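Local coordinates for flagellar brake protein YcgR (Klebsiella pneumoniae, PDB 5KEC) that binds the second messenger c-di-GMP and probably acts as a DNA-binding transcriptional activator of type 3 fimbriae genes, at residues Y14-I17 / A18-E22. Residues are numbered along the deposited sequence; the frame is centred on the assembly and turned at random.
Sequences YEII and AIFRE
Two successive turns of helix 13-25 meet here, and Ile16 and Phe20, one turn apart on its buried face, pack flank to flank. The CG2 branch of Ile16 reaches CD1 of Phe20 at 4.1 Å. This methyl stands anti to the backbone N while CG1 lies next to that N (chi1 -75°), which turns CG2 up the helix toward the ring. Ile16 O sits at the edge of that ring, near its plane, 3.3 Å from CD1 of Phe20, and also accepts the backbone N-H of Phe20. The helix packs on the antiparallel sheet of the YcgR-like N-terminal domain: Phe20 goes in among Leu43, Val46, Leu100 and Leu104, its ring edge-to-face with Phe78, and Ile16 also rests on Leu104. On one flank, the extended chain of Glu15 runs alongside Ile19, CG to CD1 at 3.9 Å, while its carboxylate forms a salt bridge with Lys10. Ile17 and Arg21 make a similar pair, with CG2 of Ile17 3.8 Å from NE of Arg21 and oblique to the guanidinium. Four regular i to i+4 backbone bonds tie the turns together; the shortest, Ile19 N to Glu15 O, measures 2.8 Å, and the straightest, Arg21 N to Ile17 O, has an N-H...O angle of 170°.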
loop_
_atom_site.group_PDB
_atom_site.type_symbol
_atom_site.label_atom_id
_atom_site.label_comp_id
_atom_site.label_asym_id
_atom_site.label_seq_id
_atom_site.Cartn_x
_atom_site.Cartn_y
_atom_site.Cartn_z
ATOM N N TYR B 14 8.224 -15.031 -20.189
ATOM C CA TYR B 14 9.490 -15.756 -20.189
ATOM C C TYR B 14 10.597 -14.944 -19.526
ATOM O O TYR B 14 11.390 -15.480 -18.749
ATOM C CB TYR B 14 9.887 -16.166 -21.609
ATOM C CG TYR B 14 8.844 -17.015 -22.296
ATOM C CD1 TYR B 14 8.736 -18.371 -22.024
ATOM C CD2 TYR B 14 7.957 -16.456 -23.211
ATOM C CE1 TYR B 14 7.779 -19.153 -22.648
ATOM C CE2 TYR B 14 6.996 -17.230 -23.841
ATOM C CZ TYR B 14 6.912 -18.577 -23.555
ATOM O OH TYR B 14 5.957 -19.349 -24.179
ATOM N N GLU B 15 10.659 -13.653 -19.830
ATOM C CA GLU B 15 11.648 -12.802 -19.186
ATOM C C GLU B 15 11.380 -12.737 -17.682
ATOM O O GLU B 15 12.305 -12.819 -16.879
ATOM C CB GLU B 15 11.642 -11.397 -19.785
ATOM C CG GLU B 15 12.796 -10.537 -19.292
ATOM C CD GLU B 15 12.771 -9.133 -19.859
ATOM O OE1 GLU B 15 11.796 -8.800 -20.567
ATOM O OE2 GLU B 15 13.725 -8.363 -19.596
ATOM N N ILE B 16 10.111 -12.608 -17.300
ATOM C CA ILE B 16 9.762 -12.486 -15.885
ATOM C C ILE B 16 10.170 -13.732 -15.104
ATOM O O ILE B 16 10.763 -13.633 -14.020
ATOM C CB ILE B 16 8.266 -12.193 -15.680
ATOM C CG1 ILE B 16 7.963 -10.737 -16.037
ATOM C CG2 ILE B 16 7.864 -12.472 -14.233
ATOM C CD1 ILE B 16 6.496 -10.501 -16.423
ATOM N N ILE B 17 9.856 -14.900 -15.657
ATOM C CA ILE B 17 10.276 -16.154 -15.045
ATOM C C ILE B 17 11.796 -16.181 -14.942
ATOM O O ILE B 17 12.345 -16.463 -13.879
ATOM C CB ILE B 17 9.770 -17.379 -15.831
ATOM C CG1 ILE B 17 8.248 -17.447 -15.776
ATOM C CG2 ILE B 17 10.358 -18.658 -15.264
ATOM C CD1 ILE B 17 7.645 -18.576 -16.615
ATOM N N ALA B 18 12.470 -15.867 -16.048
ATOM C CA ALA B 18 13.929 -15.835 -16.087
ATOM C C ALA B 18 14.520 -14.909 -15.024
ATOM O O ALA B 18 15.541 -15.232 -14.413
ATOM C CB ALA B 18 14.414 -15.423 -17.471
ATOM N N ILE B 19 13.882 -13.757 -14.812
ATOM C CA ILE B 19 14.365 -12.793 -13.825
ATOM C C ILE B 19 14.200 -13.320 -12.404
ATOM O O ILE B 19 15.103 -13.180 -11.569
ATOM C CB ILE B 19 13.664 -11.425 -13.960
ATOM C CG1 ILE B 19 14.231 -10.654 -15.156
ATOM C CG2 ILE B 19 13.832 -10.606 -12.684
ATOM C CD1 ILE B 19 13.363 -9.472 -15.592
ATOM N N PHE B 20 13.058 -13.941 -12.128
ATOM C CA PHE B 20 12.836 -14.496 -10.796
ATOM C C PHE B 20 13.840 -15.603 -10.471
ATOM O O PHE B 20 14.409 -15.631 -9.376
ATOM C CB PHE B 20 11.388 -14.974 -10.622
ATOM C CG PHE B 20 10.474 -13.915 -10.081
ATOM C CD1 PHE B 20 10.099 -12.837 -10.864
ATOM C CD2 PHE B 20 9.995 -13.992 -8.779
ATOM C CE1 PHE B 20 9.267 -11.852 -10.362
ATOM C CE2 PHE B 20 9.165 -13.008 -8.269
ATOM C CZ PHE B 20 8.797 -11.938 -9.062
ATOM N N ARG B 21 14.068 -16.496 -11.430
ATOM C CA ARG B 21 15.020 -17.585 -11.250
ATOM C C ARG B 21 16.425 -17.078 -10.948
ATOM O O ARG B 21 17.142 -17.665 -10.138
ATOM C CB ARG B 21 15.047 -18.493 -12.476
ATOM C CG ARG B 21 13.786 -19.319 -12.665
ATOM C CD ARG B 21 13.990 -20.366 -13.746
ATOM N NE ARG B 21 12.809 -21.199 -13.945
ATOM C CZ ARG B 21 12.503 -22.252 -13.192
ATOM N NH1 ARG B 21 13.289 -22.592 -12.176
ATOM N NH2 ARG B 21 11.409 -22.960 -13.447
ATOM N N GLU B 22 16.810 -15.985 -11.599
ATOM C CA GLU B 22 18.136 -15.417 -11.412
ATOM C C GLU B 22 18.269 -14.766 -10.043
ATOM O O GLU B 22 19.242 -15.007 -9.326
ATOM C CB GLU B 22 18.443 -14.401 -12.515
ATOM C CG GLU B 22 19.796 -13.729 -12.370
ATOM C CD GLU B 22 20.192 -12.946 -13.608
ATOM O OE1 GLU B 22 19.587 -11.885 -13.876
ATOM O OE2 GLU B 22 21.110 -13.401 -14.320
#